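Local coordinates for nonstructural protein 2 (Human rotavirus C, PDB 2GU0), which probably binds single-stranded RNA, hydrolyses nucleoside and RNA triphosphates, unwinds RNA helices and, as an octamer, helps build the viral factories where the genome is replicated and packaged, at residues A[84-89]-A[131-136]; A[115-118]-A[123-126]; A[155-160]-A[165-170]; A[202-207]-A[300-305]; A[226-231]-A[261-266]. All coordinates share one frame; numbering follows the deposited sequence.

Contact 1: A[84-89]-A[131-136]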
# COMPACT_ATOMS: atom_id res chain seq x y z
N ALA A 84 -29.47 12.27 -19.02
CA ALA A 84 -30.39 13.23 -18.43
C ALA A 84 -29.96 14.65 -18.81
O ALA A 84 -30.69 15.39 -19.46
CB ALA A 84 -30.42 13.07 -16.91
N ASP A 85 -28.75 15.03 -18.42
CA ASP A 85 -28.22 16.34 -18.75
C ASP A 85 -28.46 16.66 -20.20
O ASP A 85 -29.01 17.70 -20.54
CB ASP A 85 -26.71 16.37 -18.51
CG ASP A 85 -26.35 16.36 -17.07
OD1 ASP A 85 -27.20 15.96 -16.25
OD2 ASP A 85 -25.22 16.76 -16.75
N THR A 86 -28.04 15.75 -21.07
CA THR A 86 -28.22 15.97 -22.50
C THR A 86 -29.67 16.23 -22.82
O THR A 86 -30.03 17.34 -23.20
CB THR A 86 -27.71 14.77 -23.30
OG1 THR A 86 -26.31 14.61 -23.07
CG2 THR A 86 -27.94 14.99 -24.79
N LEU A 87 -30.52 15.23 -22.64
CA LEU A 87 -31.93 15.40 -22.93
C LEU A 87 -32.52 16.72 -22.39
O LEU A 87 -33.35 17.36 -23.05
CB LEU A 87 -32.71 14.22 -22.37
CG LEU A 87 -32.45 12.91 -23.12
CD1 LEU A 87 -33.22 11.79 -22.46
CD2 LEU A 87 -32.86 13.06 -24.58
N ASN A 88 -32.09 17.13 -21.20
CA ASN A 88 -32.62 18.36 -20.64
C ASN A 88 -32.28 19.56 -21.51
O ASN A 88 -33.09 20.47 -21.67
CB ASN A 88 -32.12 18.58 -19.21
CG ASN A 88 -32.76 17.61 -18.22
OD1 ASN A 88 -33.93 17.25 -18.36
ND2 ASN A 88 -32.00 17.20 -17.22
N MET A 89 -31.08 19.56 -22.08
CA MET A 89 -30.69 20.67 -22.93
C MET A 89 -31.56 20.75 -24.17
O MET A 89 -32.03 21.83 -24.53
CB MET A 89 -29.23 20.56 -23.33
CG MET A 89 -28.31 21.03 -22.24
SD MET A 89 -26.81 21.63 -22.98
CE MET A 89 -27.41 23.13 -23.82
N LEU A 131 -21.50 20.46 -29.39
CA LEU A 131 -21.05 19.27 -30.12
C LEU A 131 -21.36 18.03 -29.30
O LEU A 131 -21.82 17.02 -29.84
CB LEU A 131 -19.56 19.35 -30.41
CG LEU A 131 -19.19 20.37 -31.49
CD1 LEU A 131 -17.71 20.29 -31.84
CD2 LEU A 131 -20.03 20.07 -32.71
N ARG A 132 -21.13 18.11 -27.99
CA ARG A 132 -21.41 16.99 -27.09
C ARG A 132 -22.86 16.55 -27.24
O ARG A 132 -23.15 15.37 -27.43
CB ARG A 132 -21.14 17.40 -25.65
CG ARG A 132 -21.31 16.29 -24.63
CD ARG A 132 -20.41 16.55 -23.45
NE ARG A 132 -20.83 17.70 -22.68
CZ ARG A 132 -20.01 18.57 -22.09
NH1 ARG A 132 -18.69 18.42 -22.18
NH2 ARG A 132 -20.51 19.57 -21.37
N VAL A 133 -23.79 17.50 -27.16
CA VAL A 133 -25.21 17.18 -27.29
C VAL A 133 -25.50 16.50 -28.62
O VAL A 133 -26.26 15.53 -28.68
CB VAL A 133 -26.08 18.45 -27.16
CG1 VAL A 133 -27.54 18.10 -27.28
CG2 VAL A 133 -25.82 19.12 -25.84
N LYS A 134 -24.88 16.98 -29.70
CA LYS A 134 -25.10 16.38 -31.01
C LYS A 134 -24.55 14.96 -31.09
O LYS A 134 -25.22 14.07 -31.61
CB LYS A 134 -24.46 17.23 -32.12
CG LYS A 134 -25.40 18.25 -32.74
CD LYS A 134 -24.64 19.26 -33.60
CE LYS A 134 -25.56 20.40 -34.03
NZ LYS A 134 -24.81 21.46 -34.76
N ALA A 135 -23.34 14.75 -30.57
CA ALA A 135 -22.71 13.43 -30.59
C ALA A 135 -23.58 12.41 -29.84
O ALA A 135 -23.78 11.28 -30.30
CB ALA A 135 -21.32 13.49 -29.96
N VAL A 136 -24.09 12.83 -28.69
CA VAL A 136 -24.93 11.98 -27.87
C VAL A 136 -26.28 11.71 -28.50
O VAL A 136 -26.80 10.60 -28.43
CB VAL A 136 -25.16 12.58 -26.49
CG1 VAL A 136 -26.20 11.78 -25.74
CG2 VAL A 136 -23.86 12.63 -25.72

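Contact 2: A[115-118]-A[123-126]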
# COMPACT_ATOMS: atom_id res chain seq x y z
N LEU A 115 -18.56 8.77 -23.43
CA LEU A 115 -18.21 9.09 -22.04
C LEU A 115 -16.71 9.30 -21.87
O LEU A 115 -16.28 10.21 -21.17
CB LEU A 115 -18.64 7.99 -21.08
CG LEU A 115 -20.11 7.83 -20.70
CD1 LEU A 115 -20.23 6.65 -19.73
CD2 LEU A 115 -20.62 9.10 -20.06
N CYS A 116 -15.92 8.45 -22.52
CA CYS A 116 -14.47 8.56 -22.45
C CYS A 116 -14.02 9.82 -23.15
O CYS A 116 -13.15 10.53 -22.66
CB CYS A 116 -13.81 7.33 -23.08
SG CYS A 116 -14.12 5.79 -22.15
N ARG A 117 -14.60 10.10 -24.31
CA ARG A 117 -14.22 11.31 -25.03
C ARG A 117 -14.53 12.51 -24.17
O ARG A 117 -13.72 13.42 -24.04
CB ARG A 117 -14.99 11.45 -26.36
CG ARG A 117 -14.55 10.53 -27.49
CD ARG A 117 -15.12 11.00 -28.81
NE ARG A 117 -14.70 12.37 -29.09
CZ ARG A 117 -15.25 13.17 -30.00
NH1 ARG A 117 -16.26 12.75 -30.74
NH2 ARG A 117 -14.79 14.40 -30.15
N ILE A 118 -15.70 12.49 -23.55
CA ILE A 118 -16.11 13.60 -22.72
C ILE A 118 -15.29 13.84 -21.45
O ILE A 118 -15.01 15.00 -21.12
CB ILE A 118 -17.59 13.49 -22.36
CG1 ILE A 118 -18.43 13.38 -23.63
CG2 ILE A 118 -18.02 14.70 -21.60
CD1 ILE A 118 -19.86 12.97 -23.39
N ASP A 123 -10.00 16.39 -25.19
CA ASP A 123 -10.99 16.22 -26.25
C ASP A 123 -11.93 17.42 -26.32
O ASP A 123 -12.26 18.02 -25.31
CB ASP A 123 -11.76 14.92 -26.04
CG ASP A 123 -12.71 14.62 -27.18
OD1 ASP A 123 -13.59 15.45 -27.48
OD2 ASP A 123 -12.57 13.55 -27.78
N ILE A 124 -12.37 17.75 -27.53
CA ILE A 124 -13.27 18.89 -27.72
C ILE A 124 -14.60 18.71 -27.04
O ILE A 124 -15.24 19.69 -26.66
CB ILE A 124 -13.54 19.16 -29.23
CG1 ILE A 124 -14.14 17.92 -29.89
CG2 ILE A 124 -12.25 19.57 -29.94
CD1 ILE A 124 -14.42 18.10 -31.38
N LEU A 125 -15.03 17.45 -26.87
CA LEU A 125 -16.31 17.17 -26.22
C LEU A 125 -16.22 17.39 -24.73
O LEU A 125 -17.21 17.26 -24.02
CB LEU A 125 -16.77 15.74 -26.49
CG LEU A 125 -17.08 15.32 -27.93
CD1 LEU A 125 -17.75 13.95 -27.92
CD2 LEU A 125 -17.99 16.33 -28.58
N ASN A 126 -15.03 17.71 -24.24
CA ASN A 126 -14.85 17.95 -22.82
C ASN A 126 -15.48 19.29 -22.44
O ASN A 126 -16.16 19.40 -21.43
CB ASN A 126 -13.36 17.97 -22.47
CG ASN A 126 -13.12 18.12 -20.98
OD1 ASN A 126 -13.64 17.35 -20.18
ND2 ASN A 126 -12.32 19.11 -20.60

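Contact 3: A[155-160]-A[165-170]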
# COMPACT_ATOMS: atom_id res chain seq x y z
N ASN A 155 -12.11 8.40 -29.59
CA ASN A 155 -10.90 9.23 -29.58
C ASN A 155 -9.72 8.57 -30.24
O ASN A 155 -8.95 9.21 -30.96
CB ASN A 155 -10.43 9.48 -28.15
CG ASN A 155 -11.09 10.64 -27.52
OD1 ASN A 155 -10.91 10.90 -26.34
ND2 ASN A 155 -11.87 11.38 -28.31
N ASP A 156 -9.55 7.30 -29.92
CA ASP A 156 -8.43 6.52 -30.39
C ASP A 156 -8.14 6.69 -31.88
O ASP A 156 -8.53 5.86 -32.70
CB ASP A 156 -8.67 5.06 -30.02
CG ASP A 156 -7.41 4.33 -29.72
OD1 ASP A 156 -6.40 5.00 -29.48
OD2 ASP A 156 -7.41 3.09 -29.71
N ILE A 157 -7.43 7.76 -32.22
CA ILE A 157 -7.11 8.03 -33.62
C ILE A 157 -5.91 7.25 -34.14
O ILE A 157 -4.77 7.49 -33.73
CB ILE A 157 -6.86 9.52 -33.85
CG1 ILE A 157 -8.16 10.28 -33.62
CG2 ILE A 157 -6.33 9.75 -35.25
CD1 ILE A 157 -8.05 11.76 -33.87
N VAL A 158 -6.18 6.35 -35.06
CA VAL A 158 -5.15 5.50 -35.64
C VAL A 158 -4.64 5.98 -37.01
O VAL A 158 -3.63 5.50 -37.51
CB VAL A 158 -5.66 4.05 -35.72
CG1 VAL A 158 -4.63 3.15 -36.38
CG2 VAL A 158 -5.96 3.57 -34.32
N TYR A 159 -5.35 6.93 -37.60
CA TYR A 159 -4.97 7.50 -38.90
C TYR A 159 -5.79 8.75 -39.20
O TYR A 159 -6.97 8.83 -38.86
CB TYR A 159 -5.20 6.51 -40.03
CG TYR A 159 -5.02 7.12 -41.41
CD1 TYR A 159 -3.76 7.22 -41.99
CD2 TYR A 159 -6.12 7.60 -42.13
CE1 TYR A 159 -3.59 7.79 -43.25
CE2 TYR A 159 -5.96 8.18 -43.38
CZ TYR A 159 -4.69 8.27 -43.94
OH TYR A 159 -4.52 8.85 -45.18
N GLN A 160 -5.15 9.71 -39.84
CA GLN A 160 -5.85 10.92 -40.19
C GLN A 160 -5.19 11.68 -41.31
O GLN A 160 -4.08 12.15 -41.16
CB GLN A 160 -5.96 11.86 -38.99
CG GLN A 160 -6.76 13.13 -39.30
CD GLN A 160 -6.94 14.04 -38.09
OE1 GLN A 160 -6.09 14.88 -37.79
NE2 GLN A 160 -8.05 13.88 -37.39
N THR A 165 -10.64 10.00 -41.09
CA THR A 165 -10.06 9.72 -39.79
C THR A 165 -10.43 8.30 -39.40
O THR A 165 -11.59 7.92 -39.49
CB THR A 165 -10.60 10.69 -38.73
OG1 THR A 165 -10.15 12.02 -39.02
CG2 THR A 165 -10.08 10.30 -37.35
N ILE A 166 -9.46 7.51 -38.97
CA ILE A 166 -9.75 6.15 -38.54
C ILE A 166 -9.60 6.08 -37.02
O ILE A 166 -8.57 6.44 -36.48
CB ILE A 166 -8.80 5.12 -39.19
CG1 ILE A 166 -8.91 5.17 -40.70
CG2 ILE A 166 -9.17 3.72 -38.74
CD1 ILE A 166 -8.06 4.14 -41.39
N THR A 167 -10.64 5.62 -36.33
CA THR A 167 -10.60 5.51 -34.88
C THR A 167 -10.83 4.08 -34.44
O THR A 167 -11.62 3.36 -35.05
CB THR A 167 -11.66 6.39 -34.24
OG1 THR A 167 -12.90 6.19 -34.93
CG2 THR A 167 -11.26 7.86 -34.31
N LYS A 168 -10.15 3.66 -33.38
CA LYS A 168 -10.30 2.29 -32.91
C LYS A 168 -11.50 2.06 -31.97
O LYS A 168 -11.65 2.74 -30.97
CB LYS A 168 -9.01 1.82 -32.22
CG LYS A 168 -9.19 0.59 -31.37
CD LYS A 168 -7.87 0.09 -30.83
CE LYS A 168 -7.14 -0.74 -31.86
NZ LYS A 168 -7.95 -1.95 -32.22
N LEU A 169 -12.33 1.09 -32.33
CA LEU A 169 -13.51 0.73 -31.54
C LEU A 169 -13.13 -0.51 -30.76
O LEU A 169 -13.10 -1.64 -31.29
CB LEU A 169 -14.71 0.46 -32.46
CG LEU A 169 -15.20 1.73 -33.14
CD1 LEU A 169 -16.32 1.46 -34.12
CD2 LEU A 169 -15.66 2.69 -32.07
N ASP A 170 -12.81 -0.29 -29.49
CA ASP A 170 -12.39 -1.35 -28.60
C ASP A 170 -13.41 -1.47 -27.49
O ASP A 170 -13.45 -0.65 -26.58
CB ASP A 170 -11.03 -1.02 -28.01
CG ASP A 170 -10.38 -2.21 -27.35
OD1 ASP A 170 -9.36 -2.01 -26.65
OD2 ASP A 170 -10.89 -3.35 -27.53

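Contact 4: A[202-207]-A[300-305]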
# COMPACT_ATOMS: atom_id res chain seq x y z
N PHE A 202 -6.66 6.69 -49.97
CA PHE A 202 -7.15 6.12 -48.73
C PHE A 202 -7.48 4.63 -48.92
O PHE A 202 -7.15 3.79 -48.08
CB PHE A 202 -8.40 6.92 -48.30
CG PHE A 202 -8.99 6.47 -47.01
CD1 PHE A 202 -8.31 6.65 -45.81
CD2 PHE A 202 -10.23 5.83 -46.99
CE1 PHE A 202 -8.86 6.22 -44.60
CE2 PHE A 202 -10.78 5.40 -45.80
CZ PHE A 202 -10.10 5.59 -44.60
N ALA A 203 -8.12 4.31 -50.05
CA ALA A 203 -8.50 2.94 -50.39
C ALA A 203 -7.27 2.05 -50.36
O ALA A 203 -7.30 0.93 -49.84
CB ALA A 203 -9.12 2.91 -51.78
N ALA A 204 -6.18 2.56 -50.93
CA ALA A 204 -4.92 1.85 -50.97
C ALA A 204 -4.34 1.84 -49.57
O ALA A 204 -3.76 0.85 -49.14
CB ALA A 204 -3.96 2.54 -51.92
N TYR A 205 -4.50 2.95 -48.85
CA TYR A 205 -3.98 3.03 -47.50
C TYR A 205 -4.54 1.93 -46.61
O TYR A 205 -3.78 1.27 -45.91
CB TYR A 205 -4.29 4.37 -46.84
CG TYR A 205 -3.76 4.44 -45.42
CD1 TYR A 205 -2.45 4.82 -45.17
CD2 TYR A 205 -4.54 4.01 -44.34
CE1 TYR A 205 -1.92 4.76 -43.87
CE2 TYR A 205 -4.02 3.95 -43.04
CZ TYR A 205 -2.71 4.33 -42.82
OH TYR A 205 -2.19 4.24 -41.56
N ILE A 206 -5.85 1.73 -46.62
CA ILE A 206 -6.41 0.70 -45.76
C ILE A 206 -6.20 -0.72 -46.27
O ILE A 206 -6.32 -1.68 -45.51
CB ILE A 206 -7.93 0.91 -45.47
CG1 ILE A 206 -8.71 0.96 -46.78
CG2 ILE A 206 -8.14 2.17 -44.64
CD1 ILE A 206 -10.20 1.10 -46.56
N ARG A 207 -5.89 -0.87 -47.55
CA ARG A 207 -5.66 -2.21 -48.07
C ARG A 207 -4.38 -2.74 -47.46
O ARG A 207 -4.32 -3.90 -47.06
CB ARG A 207 -5.53 -2.21 -49.58
CG ARG A 207 -6.83 -2.40 -50.32
CD ARG A 207 -6.61 -3.23 -51.58
NE ARG A 207 -6.97 -4.63 -51.37
CZ ARG A 207 -6.51 -5.65 -52.10
NH1 ARG A 207 -5.65 -5.43 -53.09
NH2 ARG A 207 -6.91 -6.88 -51.83
N ASN A 300 0.38 -2.05 -53.79
CA ASN A 300 1.70 -2.65 -53.96
C ASN A 300 2.73 -1.52 -53.91
O ASN A 300 3.83 -1.68 -53.39
CB ASN A 300 1.82 -3.38 -55.31
CG ASN A 300 0.84 -4.52 -55.46
OD1 ASN A 300 0.67 -5.33 -54.55
ND2 ASN A 300 0.20 -4.60 -56.62
N LYS A 301 2.35 -0.38 -54.47
CA LYS A 301 3.20 0.81 -54.50
C LYS A 301 3.52 1.28 -53.07
O LYS A 301 4.63 1.76 -52.80
CB LYS A 301 2.49 1.92 -55.29
CG LYS A 301 3.18 3.27 -55.34
CD LYS A 301 4.49 3.24 -56.11
CE LYS A 301 5.12 4.64 -56.16
NZ LYS A 301 6.39 4.69 -56.94
N ILE A 302 2.56 1.13 -52.16
CA ILE A 302 2.78 1.54 -50.78
C ILE A 302 3.84 0.64 -50.19
O ILE A 302 4.79 1.11 -49.58
CB ILE A 302 1.52 1.39 -49.90
CG1 ILE A 302 0.49 2.44 -50.30
CG2 ILE A 302 1.89 1.55 -48.42
CD1 ILE A 302 -0.76 2.40 -49.45
N GLU A 303 3.68 -0.66 -50.39
CA GLU A 303 4.64 -1.62 -49.89
C GLU A 303 6.02 -1.31 -50.43
O GLU A 303 6.99 -1.25 -49.69
CB GLU A 303 4.27 -3.04 -50.29
CG GLU A 303 5.09 -4.05 -49.55
CD GLU A 303 4.83 -5.46 -49.99
OE1 GLU A 303 3.64 -5.85 -50.06
OE2 GLU A 303 5.81 -6.19 -50.27
N SER A 304 6.09 -1.10 -51.74
CA SER A 304 7.35 -0.79 -52.40
C SER A 304 8.00 0.48 -51.85
O SER A 304 9.14 0.44 -51.39
CB SER A 304 7.12 -0.65 -53.91
OG SER A 304 8.33 -0.37 -54.59
N ASP A 305 7.28 1.60 -51.90
CA ASP A 305 7.81 2.87 -51.41
C ASP A 305 8.23 2.76 -49.98
O ASP A 305 9.10 3.47 -49.52
CB ASP A 305 6.77 3.98 -51.53
CG ASP A 305 6.46 4.33 -52.96
OD1 ASP A 305 7.40 4.33 -53.78
OD2 ASP A 305 5.28 4.63 -53.26

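Contact 5: A[226-231]-A[261-266]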
# COMPACT_ATOMS: atom_id res chain seq x y z
N VAL A 226 -14.39 -4.10 -40.69
CA VAL A 226 -14.70 -5.35 -40.00
C VAL A 226 -13.85 -6.49 -40.52
O VAL A 226 -13.32 -6.42 -41.63
CB VAL A 226 -16.19 -5.70 -40.15
CG1 VAL A 226 -17.04 -4.59 -39.56
CG2 VAL A 226 -16.55 -5.90 -41.62
N LEU A 227 -13.72 -7.54 -39.72
CA LEU A 227 -12.92 -8.70 -40.13
C LEU A 227 -13.63 -9.45 -41.25
O LEU A 227 -14.86 -9.59 -41.22
CB LEU A 227 -12.70 -9.65 -38.95
CG LEU A 227 -11.43 -9.59 -38.09
CD1 LEU A 227 -10.53 -8.48 -38.57
CD2 LEU A 227 -11.81 -9.42 -36.64
N HIS A 228 -12.86 -9.93 -42.23
CA HIS A 228 -13.45 -10.68 -43.34
C HIS A 228 -14.31 -11.81 -42.77
O HIS A 228 -15.37 -12.14 -43.31
CB HIS A 228 -12.36 -11.27 -44.24
CG HIS A 228 -11.61 -10.24 -45.04
ND1 HIS A 228 -12.24 -9.28 -45.79
CD2 HIS A 228 -10.28 -10.06 -45.23
CE1 HIS A 228 -11.33 -8.54 -46.41
NE2 HIS A 228 -10.14 -9.00 -46.09
N SER A 229 -13.86 -12.39 -41.67
CA SER A 229 -14.59 -13.46 -41.00
C SER A 229 -15.79 -12.90 -40.26
O SER A 229 -16.20 -13.44 -39.24
CB SER A 229 -13.67 -14.18 -40.01
OG SER A 229 -13.33 -13.33 -38.92
N GLN A 230 -16.34 -11.80 -40.75
CA GLN A 230 -17.49 -11.18 -40.11
C GLN A 230 -18.35 -10.52 -41.17
O GLN A 230 -19.50 -10.19 -40.93
CB GLN A 230 -17.05 -10.10 -39.12
CG GLN A 230 -16.22 -10.59 -37.96
CD GLN A 230 -17.00 -11.50 -37.06
OE1 GLN A 230 -18.12 -11.18 -36.63
NE2 GLN A 230 -16.41 -12.66 -36.75
N LEU A 231 -17.75 -10.33 -42.33
CA LEU A 231 -18.42 -9.70 -43.45
C LEU A 231 -19.84 -10.25 -43.64
O LEU A 231 -20.78 -9.48 -43.87
CB LEU A 231 -17.57 -9.88 -44.71
CG LEU A 231 -17.80 -8.91 -45.88
CD1 LEU A 231 -18.00 -7.49 -45.37
CD2 LEU A 231 -16.61 -8.98 -46.81
N PHE A 261 -13.25 3.31 -51.49
CA PHE A 261 -12.66 2.34 -50.57
C PHE A 261 -13.61 1.30 -50.00
O PHE A 261 -13.17 0.37 -49.33
CB PHE A 261 -11.95 3.08 -49.43
CG PHE A 261 -12.88 3.87 -48.56
CD1 PHE A 261 -13.53 3.28 -47.48
CD2 PHE A 261 -13.12 5.22 -48.83
CE1 PHE A 261 -14.41 3.99 -46.70
CE2 PHE A 261 -14.01 5.96 -48.05
CZ PHE A 261 -14.65 5.34 -46.98
N VAL A 262 -14.90 1.45 -50.26
CA VAL A 262 -15.86 0.48 -49.74
C VAL A 262 -15.65 -0.87 -50.39
O VAL A 262 -15.49 -0.97 -51.60
CB VAL A 262 -17.30 0.93 -49.97
CG1 VAL A 262 -18.27 -0.16 -49.55
CG2 VAL A 262 -17.57 2.20 -49.18
N HIS A 263 -15.64 -1.92 -49.57
CA HIS A 263 -15.44 -3.28 -50.04
C HIS A 263 -16.38 -3.66 -51.18
O HIS A 263 -17.59 -3.80 -50.98
CB HIS A 263 -15.62 -4.24 -48.87
CG HIS A 263 -15.42 -5.67 -49.25
ND1 HIS A 263 -16.23 -6.32 -50.15
CD2 HIS A 263 -14.49 -6.58 -48.85
CE1 HIS A 263 -15.81 -7.56 -50.30
NE2 HIS A 263 -14.76 -7.74 -49.52
N PRO A 264 -15.82 -3.87 -52.39
CA PRO A 264 -16.56 -4.23 -53.61
C PRO A 264 -17.64 -5.28 -53.42
O PRO A 264 -18.78 -5.10 -53.85
CB PRO A 264 -15.45 -4.69 -54.56
CG PRO A 264 -14.30 -3.84 -54.14
CD PRO A 264 -14.37 -3.95 -52.63
N GLY A 265 -17.27 -6.39 -52.79
CA GLY A 265 -18.23 -7.46 -52.55
C GLY A 265 -19.46 -6.90 -51.88
O GLY A 265 -20.59 -7.16 -52.31
N TRP A 266 -19.24 -6.13 -50.82
CA TRP A 266 -20.31 -5.51 -50.06
C TRP A 266 -21.09 -4.58 -50.98
O TRP A 266 -22.31 -4.66 -51.08
CB TRP A 266 -19.71 -4.72 -48.89
CG TRP A 266 -20.72 -4.07 -47.96
CD1 TRP A 266 -21.19 -2.79 -48.04
CD2 TRP A 266 -21.36 -4.67 -46.83
NE1 TRP A 266 -22.09 -2.56 -47.02
CE2 TRP A 266 -22.21 -3.69 -46.27
CE3 TRP A 266 -21.30 -5.93 -46.24
CZ2 TRP A 266 -22.99 -3.95 -45.14
CZ3 TRP A 266 -22.08 -6.19 -45.13
CH2 TRP A 266 -22.91 -5.20 -44.59

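Contact 1: A[84-89]-A[131-136]
Thr86, Met89, Val133 and Val136 join two helices of the N-terminal half of the protein, 74-90 and 129-139, in a nearly perpendicular helix-helix crossing. The two short segments stand 105° apart, with their axes 9.9 Å from each other at closest approach. So steep a crossing confines the touching to a small patch, to which each helix gives two residues three positions apart. Thr86 occupies its centre. Its methyl CG2, anti to the backbone N, lies 3.8 Å from Val136 CG1, and 4.0 Å from Val133 CG1, whose side chain slides past it the opposite way. The same rotation (chi1 -62°) sets OG1 beside the backbone N, where it hydrogen-bonds the carbonyl of Leu82 one turn back in its own helix. Threonine thus suits the place because its polar branch is satisfied within the helix while its methyl joins the apolar patch. At the more exposed margin the Met89 chain bends at its last torsion, and SD comes 3.9 Å from Val133 CG2. Beta-branched Val133 lends CG1 to Thr86 and CG2 to the sulfur of Met89. Beyond the patch, Val136 leans on Leu111 and Leu114 of helix 108-119, Arg132 reaches Ile118 of that helix, and the flank of helix 74-90 that bears Leu87 rests on Trp19 of strand 18-21.

Contact 2: A[115-118]-A[123-126]
Arg117 grips the carboxylate of Asp123 side-on, giving one nitrogen to each oxygen in a salt bridge. NE of Arg117 donates to OD2 of Asp123 over 2.8 Å, almost straight at 172°, with the oxygen in the guanidinium plane. NH2 of Arg117 donates to Asp123 OD1 over 3.1 Å along a more bent path, OD1 lying off the guanidinium plane; the two flat groups are turned 45° from each other. A bend at chi3 (58°) folds the arginine chain round the acid. OD2 probably also takes a bond from the amide of Asn155, modelled too close for its geometry to be relied on. NH1 bonds the carbonyls of Pro150 and Thr152, so NE, NH2 and NH1 of this buried arginine all have acceptors. The other oxygen, OD1, also accepts from the backbone N of Leu125. That bond closes an Asx turn, for which a short acidic side chain is well suited; it shapes the loop between helices 108-119 and 129-139, and Asn126 N adds a 3.0 Å backbone bond to Asp123 O. Leu125 then covers one face of the Arg117 guanidinium, its CD1 3.3 Å above the plane, while Ile124 lies at the edge. Further out, CG1 of Ile118 packs 4.1 Å from Leu125 CB. A neighbouring subunit lays Leu48 on Arg117 and Ile47 on Ile124.

Contact 3: A[155-160]-A[165-170]
Ile157, Tyr159 and Gln160 pair with Thr167, Ile166 and Thr165 in an antiparallel beta hairpin at the margin of the five-stranded sheet, strand 157-160 being outermost within the chain. Ile166 N donates to Tyr159 O over 2.8 Å, and at the open end of the ladder Lys168 N reaches Asp156 O over the same length. Between them the register slips by one residue: Val158 and Tyr159 both face Ile166, a classic beta bulge. Ile166 O takes a bond from Val158 N at 2.8 Å and a weak one from Tyr159 N. The sheet belongs to the HIT-like C-terminal half, and the two faces of the hairpin differ in character. On one, Tyr159 and Ile166 meet through their CB atoms, 3.9 Å apart; with CG anti to its backbone N (chi1 171°), the tyrosine ring swings over to CG1 of the isoleucine, which approaches it obliquely. On the other, Gln160 and Thr165 run side by side, and NE2 of Gln160 donates over 3.2 Å to OG1 of Thr165, which lies close to the amide plane. A long amide suits this position, since OE1 also bonds Tyr44 OH of a neighbouring subunit, while Thr165 OG1 has a second partner in Asn189. Nearby, CG1 of Ile157 lies 4.0 Å from CG2 of Thr167, a residue adjoining Lys185 of the predicted ATP site.

Contact 4: A[202-207]-A[300-305]
Ile302 reaches end-on from helix 293-307 to the surface of helix 196-209, whose later part opens the region predicted to bind RNA; Ala204 and Tyr205 receive it there. Its CG1 branch leaves beside the backbone N, anti to the carbonyl carbon (chi1 -70°), and continues fully extended (chi2 -178°), so that CD1 is carried well out from its own helix. That methyl does all the touching. It lies 4.0 Å from CB of Ala204, which points toward it, and 3.4 Å from the O of the same alanine, and it reaches the backbone of the next residue at Tyr205 CA, 3.8 Å away. Isoleucine suits the place because one branch forms a slim rod long enough to span the gap: even the nearest pair of CA atoms, those of Tyr205 and Ile302, is 7.7 Å apart. Alanine suits the opposite side because its small side chain lets the methyl come close to the helix backbone. Tyr205 contributes only its backbone; its CB points away, and its ring is stacked on Tyr159 of the hairpin. The interface is widened by neighbours: Ala298 also packs on Ala204, Tyr208 on Ile302, and Arg207 runs along Val295 and Thr299. A third subunit borders the same region, its His228 lying on Glu303. Chemically, this is a small van der Waals contact, methyl against alanine and backbone, burying just 91 Å². Without a hydrogen bond or salt bridge between the segments to fix the helices' angle or spacing, the position of the C-terminal helix probably depends largely on these further contacts.

Contact 5: A[226-231]-A[261-266]
His263, the N-cap of helix 264-275, presents one face of its imidazole to Leu231, the first residue of helix 231-243. Leu231 CD2 stands 3.8 Å from the centroid of the His263 ring, 23° off the normal, in a CH-pi contact. The methyl is displaced toward the rim, with Leu231 CD2 3.5 Å from His263 NE2. At the edge of the same ring, CD2 of His263 faces CE1 of His228, 4.4 Å away; the His228 NE2 is committed to the carbonyl of Asn211. With its CG anti to the backbone N (chi1 -180°), the His263 ring folds over the start of its helix, and Gly265 brings its CA in plane at the ring edge, where the lack of a side chain lets the imidazole settle. Trp266 comes next. Its backbone N donates to ND1 of His263 over 3.1 Å at 160°, the capping bond, with the donor tilted from the ring plane. Its indole meets the other methyl of the leucine, CE3 to Leu231 CD1 at 3.8 Å, obliquely, while NE1 bonds the carbonyl of Ser217. A forked leucine suits this place because it can touch both aromatic groups at once. Ile307 of a neighbouring subunit packs on Leu231 and His263 as well. ND1 of His263, as acceptor of the capping bond, is probably unprotonated, which would leave a neutral imidazole with its proton on NE2, consistent with its apolar cover.

In the fold
The five contacts form a chain of neighbours running across both halves of the protein. Contacts 1 and 2, centres 12 Å apart, are tied by Arg132 NH1, which bonds the carbonyl of Leu125. Contact 2 passes into the C-terminal half through Asn155, the first residue of contact 3, 14 Å away between centres. Tyr159 and Ile166 of contact 3 lie against helix 196-209 of contact 4, and Phe202 there meets Phe261 of contact 5 edge-to-face. Contacts 2 and 3 border one neighbouring subunit, 4 and 5 another. The predicted catalytic His222 is about 12 Å from Arg117 and 9 Å from Thr167, side chain to side chain; Trp266 is about 5 Å from His218 of the predicted ATP site, measured likewise.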